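Local coordinates for protein extracellular invertase (Aspergillus kawachii, PDB 5XH8) that probably hydrolyses sucrose as a GH32 beta-fructofuranosidase and, with high transfructosylation activity, transfers fructosyl units to build fructooligosaccharides such as 1-kestose, at residues F316-A320 against W347-F353; F311-G315 against F559-T563; N36-P42 against N365-L370. All coordinates share one frame; numbering follows the deposited sequence.

Contact 1. Residues F316-A320 against W347-F353. With NA (sodium ion), chain B.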
loop_
_atom_site.group_PDB
_atom_site.type_symbol
_atom_site.label_atom_id
_atom_site.label_comp_id
_atom_site.label_asym_id
_atom_site.label_seq_id
_atom_site.Cartn_x
_atom_site.Cartn_y
_atom_site.Cartn_z
ATOM N N PHE A 316 30.211 -11.476 -17.159
ATOM C CA PHE A 316 30.180 -10.413 -16.145
ATOM C C PHE A 316 28.879 -9.579 -16.295
ATOM O O PHE A 316 28.189 -9.341 -15.303
ATOM C CB PHE A 316 31.439 -9.534 -16.244
ATOM C CG PHE A 316 31.508 -8.433 -15.216
ATOM C CD1 PHE A 316 30.838 -7.208 -15.427
ATOM C CD2 PHE A 316 32.252 -8.593 -14.051
ATOM C CE1 PHE A 316 30.904 -6.188 -14.501
ATOM C CE2 PHE A 316 32.318 -7.574 -13.112
ATOM C CZ PHE A 316 31.655 -6.369 -13.344
ATOM N N SER A 317 28.531 -9.239 -17.538
ATOM C CA SER A 317 27.377 -8.395 -17.858
ATOM C C SER A 317 26.069 -9.181 -18.049
ATOM O O SER A 317 25.033 -8.587 -18.345
ATOM C CB SER A 317 27.694 -7.544 -19.105
ATOM O OG SER A 317 28.798 -6.669 -18.853
ATOM N N SER A 318 26.127 -10.498 -17.882
ATOM C CA SER A 318 24.987 -11.383 -17.999
ATOM C C SER A 318 24.240 -11.465 -16.688
ATOM O O SER A 318 24.866 -11.689 -15.662
ATOM C CB SER A 318 25.446 -12.793 -18.365
ATOM O OG SER A 318 26.094 -12.798 -19.609
ATOM N N TYR A 319 22.909 -11.311 -16.718
ATOM C CA TYR A 319 22.114 -11.199 -15.491
ATOM C C TYR A 319 20.608 -11.302 -15.741
ATOM O O TYR A 319 20.176 -11.387 -16.884
ATOM C CB TYR A 319 22.440 -9.871 -14.788
ATOM C CG TYR A 319 22.136 -9.815 -13.303
ATOM C CD1 TYR A 319 22.724 -10.728 -12.410
ATOM C CD2 TYR A 319 21.318 -8.811 -12.775
ATOM C CE1 TYR A 319 22.480 -10.658 -11.061
ATOM C CE2 TYR A 319 21.043 -8.761 -11.428
ATOM C CZ TYR A 319 21.637 -9.679 -10.565
ATOM O OH TYR A 319 21.370 -9.667 -9.208
ATOM N N ALA A 320 19.835 -11.372 -14.652
ATOM C CA ALA A 320 18.401 -11.064 -14.674
ATOM C C ALA A 320 17.591 -11.960 -15.567
ATOM O O ALA A 320 16.604 -11.507 -16.137
ATOM C CB ALA A 320 18.183 -9.598 -15.075
ATOM N N TRP A 347 19.734 -11.517 -19.798
ATOM C CA TRP A 347 20.022 -10.132 -20.163
ATOM C C TRP A 347 21.529 -9.951 -20.266
ATOM O O TRP A 347 22.258 -10.409 -19.392
ATOM C CB TRP A 347 19.500 -9.188 -19.076
ATOM C CG TRP A 347 19.719 -7.712 -19.236
ATOM C CD1 TRP A 347 19.550 -6.974 -20.359
ATOM C CD2 TRP A 347 20.098 -6.793 -18.204
ATOM N NE1 TRP A 347 19.799 -5.656 -20.098
ATOM C CE2 TRP A 347 20.143 -5.514 -18.782
ATOM C CE3 TRP A 347 20.411 -6.931 -16.844
ATOM C CZ2 TRP A 347 20.481 -4.373 -18.055
ATOM C CZ3 TRP A 347 20.755 -5.800 -16.121
ATOM C CH2 TRP A 347 20.787 -4.538 -16.723
ATOM N N LEU A 348 21.973 -9.239 -21.297
ATOM C CA LEU A 348 23.359 -8.772 -21.398
ATOM C C LEU A 348 23.330 -7.255 -21.328
ATOM O O LEU A 348 23.031 -6.571 -22.322
ATOM C CB LEU A 348 24.005 -9.246 -22.706
ATOM C CG LEU A 348 25.529 -8.999 -22.849
ATOM C CD1 LEU A 348 26.277 -9.851 -21.842
ATOM C CD2 LEU A 348 26.032 -9.282 -24.275
ATOM N N SER A 349 23.595 -6.731 -20.135
ATOM C CA SER A 349 23.659 -5.306 -19.934
ATOM C C SER A 349 24.713 -4.680 -20.844
ATOM O O SER A 349 25.834 -5.202 -20.962
ATOM C CB SER A 349 24.008 -4.969 -18.480
ATOM O OG SER A 349 24.336 -3.587 -18.360
ATOM N N GLY A 350 24.352 -3.570 -21.470
ATOM C CA GLY A 350 25.221 -2.915 -22.453
ATOM C C GLY A 350 26.300 -2.018 -21.861
ATOM O O GLY A 350 27.226 -1.645 -22.578
ATOM N N ASP A 351 26.169 -1.644 -20.579
ATOM C CA ASP A 351 26.995 -0.598 -20.005
ATOM C C ASP A 351 27.475 -0.925 -18.585
ATOM O O ASP A 351 27.555 -0.038 -17.728
ATOM C CB ASP A 351 26.213 0.741 -20.046
ATOM C CG ASP A 351 24.904 0.686 -19.282
ATOM O OD1 ASP A 351 24.621 -0.338 -18.617
ATOM O OD2 ASP A 351 24.139 1.659 -19.372
ATOM N N LEU A 352 27.790 -2.196 -18.344
ATOM C CA LEU A 352 28.290 -2.638 -17.044
ATOM C C LEU A 352 27.325 -2.232 -15.912
ATOM O O LEU A 352 27.733 -1.706 -14.870
ATOM C CB LEU A 352 29.714 -2.098 -16.789
ATOM C CG LEU A 352 30.792 -2.557 -17.780
ATOM C CD1 LEU A 352 32.120 -1.879 -17.453
ATOM C CD2 LEU A 352 30.938 -4.064 -17.751
ATOM N N PHE A 353 26.036 -2.486 -16.135
ATOM C CA PHE A 353 25.008 -2.112 -15.170
ATOM C C PHE A 353 25.107 -0.628 -14.802
ATOM O O PHE A 353 25.069 -0.263 -13.646
ATOM C CB PHE A 353 25.085 -3.030 -13.947
ATOM C CG PHE A 353 25.176 -4.487 -14.302
ATOM C CD1 PHE A 353 24.025 -5.212 -14.603
ATOM C CD2 PHE A 353 26.415 -5.132 -14.351
ATOM C CE1 PHE A 353 24.114 -6.550 -14.936
ATOM C CE2 PHE A 353 26.500 -6.475 -14.672
ATOM C CZ PHE A 353 25.352 -7.188 -14.957
HETATM NA NA NA B . 26.989 -11.830 -14.588
HETATM O O HOH W 1 28.254 -4.418 -20.211
HETATM O O HOH W 2 27.081 -14.216 -14.211
#

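Contact 2. Residues F311-G315 against F559-T563. With NA (sodium ion), chain B.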
loop_
_atom_site.group_PDB
_atom_site.type_symbol
_atom_site.label_atom_id
_atom_site.label_comp_id
_atom_site.label_asym_id
_atom_site.label_seq_id
_atom_site.Cartn_x
_atom_site.Cartn_y
_atom_site.Cartn_z
ATOM N N PHE A 311 26.324 -21.584 -13.145
ATOM C CA PHE A 311 25.972 -20.335 -13.818
ATOM C C PHE A 311 25.115 -20.649 -15.039
ATOM O O PHE A 311 25.440 -21.554 -15.814
ATOM C CB PHE A 311 27.217 -19.569 -14.251
ATOM C CG PHE A 311 27.889 -18.817 -13.147
ATOM C CD1 PHE A 311 28.754 -19.469 -12.271
ATOM C CD2 PHE A 311 27.688 -17.442 -12.985
ATOM C CE1 PHE A 311 29.383 -18.779 -11.260
ATOM C CE2 PHE A 311 28.326 -16.741 -11.965
ATOM C CZ PHE A 311 29.182 -17.410 -11.102
ATOM N N LEU A 312 23.989 -19.947 -15.186
ATOM C CA LEU A 312 23.251 -19.938 -16.437
ATOM C C LEU A 312 24.047 -19.180 -17.529
ATOM O O LEU A 312 23.951 -19.491 -18.743
ATOM C CB LEU A 312 21.874 -19.323 -16.214
ATOM C CG LEU A 312 20.948 -19.213 -17.418
ATOM C CD1 LEU A 312 20.704 -20.560 -18.086
ATOM C CD2 LEU A 312 19.654 -18.585 -16.970
ATOM N N ASP A 313 24.798 -18.178 -17.105
ATOM C CA ASP A 313 25.763 -17.519 -18.000
ATOM C C ASP A 313 26.870 -16.907 -17.163
ATOM O O ASP A 313 26.596 -16.162 -16.213
ATOM C CB ASP A 313 25.132 -16.447 -18.916
ATOM C CG ASP A 313 26.047 -16.096 -20.087
ATOM O OD1 ASP A 313 26.987 -15.297 -19.882
ATOM O OD2 ASP A 313 25.869 -16.655 -21.189
ATOM N N TRP A 314 28.114 -17.236 -17.526
ATOM C CA TRP A 314 29.306 -16.768 -16.811
ATOM C C TRP A 314 29.684 -15.323 -17.133
ATOM O O TRP A 314 30.585 -14.774 -16.490
ATOM C CB TRP A 314 30.520 -17.707 -17.075
ATOM C CG TRP A 314 30.473 -19.019 -16.357
ATOM C CD1 TRP A 314 29.885 -20.177 -16.787
ATOM C CD2 TRP A 314 31.050 -19.313 -15.086
ATOM N NE1 TRP A 314 30.045 -21.163 -15.852
ATOM C CE2 TRP A 314 30.764 -20.664 -14.802
ATOM C CE3 TRP A 314 31.784 -18.563 -14.156
ATOM C CZ2 TRP A 314 31.182 -21.282 -13.627
ATOM C CZ3 TRP A 314 32.203 -19.175 -12.991
ATOM C CH2 TRP A 314 31.893 -20.525 -12.731
ATOM N N GLY A 315 29.023 -14.699 -18.111
ATOM C CA GLY A 315 29.336 -13.308 -18.468
ATOM C C GLY A 315 29.222 -12.347 -17.298
ATOM O O GLY A 315 28.269 -12.426 -16.496
ATOM N N PHE A 559 27.287 -25.268 -20.644
ATOM C CA PHE A 559 28.124 -24.127 -20.331
ATOM C C PHE A 559 27.755 -22.998 -21.258
ATOM O O PHE A 559 27.567 -23.227 -22.448
ATOM C CB PHE A 559 29.585 -24.465 -20.533
ATOM C CG PHE A 559 30.508 -23.316 -20.315
ATOM C CD1 PHE A 559 30.846 -22.466 -21.368
ATOM C CD2 PHE A 559 31.040 -23.077 -19.073
ATOM C CE1 PHE A 559 31.703 -21.398 -21.166
ATOM C CE2 PHE A 559 31.901 -22.018 -18.863
ATOM C CZ PHE A 559 32.245 -21.185 -19.917
ATOM N N ALA A 560 27.651 -21.790 -20.699
ATOM C CA ALA A 560 27.479 -20.569 -21.498
ATOM C C ALA A 560 28.220 -19.399 -20.892
ATOM O O ALA A 560 28.149 -19.179 -19.687
ATOM C CB ALA A 560 26.000 -20.223 -21.671
ATOM N N LEU A 561 28.911 -18.646 -21.752
ATOM C CA LEU A 561 29.651 -17.445 -21.373
ATOM C C LEU A 561 29.480 -16.406 -22.491
ATOM O O LEU A 561 29.848 -16.674 -23.649
ATOM C CB LEU A 561 31.125 -17.760 -21.202
ATOM C CG LEU A 561 32.117 -16.596 -21.017
ATOM C CD1 LEU A 561 31.788 -15.738 -19.830
ATOM C CD2 LEU A 561 33.521 -17.143 -20.831
ATOM N N SER A 562 28.935 -15.237 -22.154
ATOM C CA SER A 562 28.603 -14.231 -23.165
ATOM C C SER A 562 29.146 -12.864 -22.809
ATOM O O SER A 562 29.221 -12.497 -21.639
ATOM C CB SER A 562 27.092 -14.175 -23.396
ATOM O OG SER A 562 26.560 -15.478 -23.482
ATOM N N THR A 563 29.508 -12.101 -23.832
ATOM C CA THR A 563 30.170 -10.826 -23.623
ATOM C C THR A 563 30.064 -9.944 -24.852
ATOM O O THR A 563 29.472 -10.349 -25.860
ATOM C CB THR A 563 31.647 -11.033 -23.213
ATOM O OG1 THR A 563 32.237 -9.776 -22.847
ATOM C CG2 THR A 563 32.451 -11.676 -24.373
HETATM NA NA NA B . 26.989 -11.830 -14.588
HETATM O O HOH W 3 27.359 -22.199 -17.637
HETATM O O HOH W 2 27.081 -14.216 -14.211
#

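Contact 3. Residues N36-P42 against N365-L370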
loop_
_atom_site.group_PDB
_atom_site.type_symbol
_atom_site.label_atom_id
_atom_site.label_comp_id
_atom_site.label_asym_id
_atom_site.label_seq_id
_atom_site.Cartn_x
_atom_site.Cartn_y
_atom_site.Cartn_z
ATOM N N ASN A 36 15.222 0.653 -30.749
ATOM C CA ASN A 36 16.351 1.497 -30.349
ATOM C C ASN A 36 16.325 1.654 -28.847
ATOM O O ASN A 36 15.430 1.109 -28.193
ATOM C CB ASN A 36 16.220 2.867 -31.003
ATOM C CG ASN A 36 14.859 3.498 -30.743
ATOM O OD1 ASN A 36 14.372 3.559 -29.613
ATOM N ND2 ASN A 36 14.223 3.922 -31.799
ATOM N N GLY A 37 17.279 2.410 -28.294
ATOM C CA GLY A 37 17.284 2.704 -26.872
ATOM C C GLY A 37 17.703 1.507 -26.014
ATOM O O GLY A 37 18.349 0.563 -26.473
ATOM N N GLN A 38 17.327 1.556 -24.752
ATOM C CA GLN A 38 17.913 0.678 -23.734
ATOM C C GLN A 38 16.958 -0.473 -23.429
ATOM O O GLN A 38 15.726 -0.291 -23.392
ATOM C CB GLN A 38 18.197 1.495 -22.457
ATOM C CG GLN A 38 19.004 0.772 -21.378
ATOM C CD GLN A 38 18.152 0.079 -20.337
ATOM O OE1 GLN A 38 16.923 -0.074 -20.480
ATOM N NE2 GLN A 38 18.791 -0.336 -19.264
ATOM N N ILE A 39 17.556 -1.633 -23.187
ATOM C CA ILE A 39 16.872 -2.789 -22.703
ATOM C C ILE A 39 17.420 -3.159 -21.346
ATOM O O ILE A 39 18.662 -3.174 -21.124
ATOM C CB ILE A 39 16.909 -3.969 -23.717
ATOM C CG1 ILE A 39 15.984 -5.106 -23.226
ATOM C CG2 ILE A 39 18.345 -4.460 -23.977
ATOM C CD1 ILE A 39 15.793 -6.250 -24.197
ATOM N N GLY A 40 16.483 -3.474 -20.441
ATOM C CA GLY A 40 16.792 -3.958 -19.109
ATOM C C GLY A 40 16.333 -5.408 -18.961
ATOM O O GLY A 40 16.294 -6.143 -19.932
ATOM N N ASP A 41 15.961 -5.786 -17.737
ATOM C CA ASP A 41 15.592 -7.173 -17.388
ATOM C C ASP A 41 14.509 -7.679 -18.335
ATOM O O ASP A 41 13.505 -6.967 -18.541
ATOM C CB ASP A 41 14.970 -7.264 -15.989
ATOM C CG ASP A 41 15.880 -6.811 -14.871
ATOM O OD1 ASP A 41 16.882 -6.121 -15.134
ATOM O OD2 ASP A 41 15.549 -7.123 -13.694
ATOM N N PRO A 42 14.673 -8.893 -18.895
ATOM C CA PRO A 42 13.523 -9.485 -19.544
ATOM C C PRO A 42 12.477 -9.866 -18.468
ATOM O O PRO A 42 12.829 -10.046 -17.310
ATOM C CB PRO A 42 14.105 -10.718 -20.230
ATOM C CG PRO A 42 15.236 -11.117 -19.333
ATOM C CD PRO A 42 15.817 -9.822 -18.853
ATOM N N ASN A 365 22.872 5.021 -29.691
ATOM C CA ASN A 365 21.429 5.149 -29.605
ATOM C C ASN A 365 20.704 3.820 -29.309
ATOM O O ASN A 365 19.518 3.690 -29.609
ATOM C CB ASN A 365 20.837 5.817 -30.854
ATOM C CG ASN A 365 19.409 6.316 -30.628
ATOM O OD1 ASN A 365 19.056 6.715 -29.538
ATOM N ND2 ASN A 365 18.587 6.253 -31.649
ATOM N N TRP A 366 21.422 2.856 -28.729
ATOM C CA TRP A 366 20.821 1.687 -28.100
ATOM C C TRP A 366 21.823 1.154 -27.087
ATOM O O TRP A 366 23.016 1.474 -27.143
ATOM C CB TRP A 366 20.438 0.583 -29.099
ATOM C CG TRP A 366 21.607 0.025 -29.906
ATOM C CD1 TRP A 366 22.089 0.516 -31.091
ATOM C CD2 TRP A 366 22.436 -1.113 -29.580
ATOM N NE1 TRP A 366 23.157 -0.240 -31.525
ATOM C CE2 TRP A 366 23.404 -1.234 -30.616
ATOM C CE3 TRP A 366 22.451 -2.036 -28.533
ATOM C CZ2 TRP A 366 24.377 -2.230 -30.624
ATOM C CZ3 TRP A 366 23.404 -3.058 -28.558
ATOM C CH2 TRP A 366 24.369 -3.130 -29.594
ATOM N N THR A 367 21.312 0.360 -26.152
ATOM C CA THR A 367 22.089 -0.143 -25.031
ATOM C C THR A 367 21.499 -1.469 -24.589
ATOM O O THR A 367 20.322 -1.531 -24.227
ATOM C CB THR A 367 22.040 0.818 -23.824
ATOM O OG1 THR A 367 22.436 2.129 -24.219
ATOM C CG2 THR A 367 22.946 0.327 -22.706
ATOM N N GLY A 368 22.328 -2.517 -24.611
ATOM C CA GLY A 368 21.939 -3.830 -24.177
ATOM C C GLY A 368 21.272 -4.728 -25.216
ATOM O O GLY A 368 20.789 -4.284 -26.275
ATOM N N THR A 369 21.218 -6.007 -24.866
ATOM C CA THR A 369 20.480 -6.992 -25.631
ATOM C C THR A 369 20.067 -8.108 -24.695
ATOM O O THR A 369 20.616 -8.217 -23.595
ATOM C CB THR A 369 21.342 -7.559 -26.777
ATOM O OG1 THR A 369 20.549 -8.394 -27.621
ATOM C CG2 THR A 369 22.515 -8.362 -26.240
ATOM N N LEU A 370 19.087 -8.913 -25.125
ATOM C CA LEU A 370 18.897 -10.220 -24.534
ATOM C C LEU A 370 19.794 -11.181 -25.289
ATOM O O LEU A 370 20.095 -10.969 -26.481
ATOM C CB LEU A 370 17.442 -10.695 -24.656
ATOM C CG LEU A 370 16.361 -9.818 -24.036
ATOM C CD1 LEU A 370 15.031 -10.568 -23.961
ATOM C CD2 LEU A 370 16.777 -9.328 -22.663
HETATM O O HOH W 4 18.891 -2.319 -26.997
#

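Contact 1. Residues F316-A320 against W347-F353
Tyr319 and Trp347 form a hydrogen-bonded pair, and Ser318 and Leu348 the adjoining non-hydrogen-bonded pair, where strands 318-326 and 341-348 meet antiparallel in the beta-propeller of this GH32 enzyme. In the backbone, Tyr319 N donates to Trp347 O (2.9 Å) and Trp347 N to Tyr319 O (3.0 Å). Just past the strand, Ser349 N continues the pattern to Ser317 O.

Polar side chains hold the turn that follows. Ser349 OG, swung anti to its own N (chi1 168°), accepts from Phe353 N at 3.0 Å and weakly from Asp351 N, folding residues 349-353 back toward 316-320. A water bridges the segments: it bonds Ser317 OG, donates to Ser349 O and accepts from Leu352 N. Three other polar ends have partners beyond the two segments: Trp347 NE1 bonds Ile39 O, Tyr319 OH bonds Glu248 and Ser318 OG bonds Asp313.

Ser318 O binds the sodium ion at 2.4 Å and Phe316 O does so more distantly; His287 O, Gly315 O and a water complete its five ligands. The carbonyls on either side of Ser317 O, which serves the strand partner instead, are thus turned to the metal.

Apolar contacts centre on Phe353. Its CE1 meets Tyr319 CB at 3.7 Å, the two rings lying obliquely with planes at 84°. Phe316 O approaches the Phe353 ring in plane at its edge, 3.4 Å from CE2, while Ser349 CB lies above one face, toward its rim; His287 also stacks on this ring. Leu352 CD2 reaches across to CD1 and CE1 of the Phe316 ring. Trp347 CE3 sits against Ala320 CB and Tyr319 CB. On the other side of the paired strands, Leu348 CD1 touches both Ser318 OG, 3.7 Å away, and Ser317 CB, at 3.8 Å.

Contact 2. Residues F311-G315 against F559-T563
Asp313 reaches Ser562 with its carboxylate, joining the loop after strand 302-311 of the propeller to strand 559-564 of the C-terminal beta-sandwich domain. Its CB lies 4.1 Å from Ala560 O, and CG, anti to the backbone N (chi1 -163°), carries the oxygens onto Ser562. OD1 receives Ser562 N at 3.0 Å on its syn lone pair. On its anti side the same oxygen takes Gly315 N at 2.8 Å, closing an Asx turn. OD2 accepts from Ser562 OG at 2.7 Å, 26° out of the carboxylate plane, and touches Ala560 CB. Beside this grip, Trp314 N donates to Ala560 O (2.9 Å), which also lies in plane at the indole edge. The indole and Phe559 are nearly parallel but slid apart, with Trp314 CD1 3.4 Å from Phe559 CE2. Leu561 CD1 packs on Trp314 CB and the Trp314-Gly315 peptide. Beyond the Asx turn, Gly315 O binds the sodium ion. Arg374 forms a salt bridge with OD2. With several donors and this arginine round it, the buried carboxylate is probably ionised, tying the domain interface to the turn that carries a metal ligand.

Contact 3. Residues N36-P42 against N365-L370
Gly37 pairs with Trp366 and Gln38 with Thr367 in two successive parallel bridges between strands 37-47 and 366-385, after which the backbones part until the CA atoms of Pro42 and Leu370 lie 7.4 Å apart. Gly37 N donates to Asn365 O (2.9 Å) and Ile39 N to Thr367 O (3.0 Å). Thr367 N instead meets Gly37 O from above the carbonyl plane, 57° out of it. Gln38 and Thr367 point to the same face and touch through Gln38 CG and Thr367 CB at 3.9 Å. Where the strands separate, side chains make the contact: Ile39 CD1 meets Leu370 CD2 at 3.6 Å, the two side chains crossing at about a right angle. Leu370 CD1 reaches Pro42 CB at 3.8 Å. Trp366 packs its CB on Gly37 O, but with CG set between the backbone N and the carbonyl carbon (chi1 60°), the indole turns to Phe23 and Arg27. An early and a late propeller strand are thus joined, consistent with closure of the propeller ring. The join rests on uncharged peptide hydrogen bonds and apolar packing, with no salt bridge across the two segments, and so probably depends little on ionisation.

Contact 1 lies between the other two, its centre 11 Å from that of contact 2 and 10 Å from that of contact 3. Toward contact 2, Ser318 OG lies 2.7 Å from Asp313 OD1, and the sodium ion with its water is common to both. Toward contact 3, Leu348 N lies 2.9 Å from Thr369 O, placing strand 341-348 beside strand 366-385 in one sheet, and the tie from Trp347 NE1 to Ile39 O spans 2.9 Å. Contacts 2 and 3 do not touch, with nearest atoms about 7 Å apart. A glycerol is hydrogen-bonded to Asp41, and one lies about 6 Å from the Ala320 side chain, probably marking the sugar-binding pocket of the propeller.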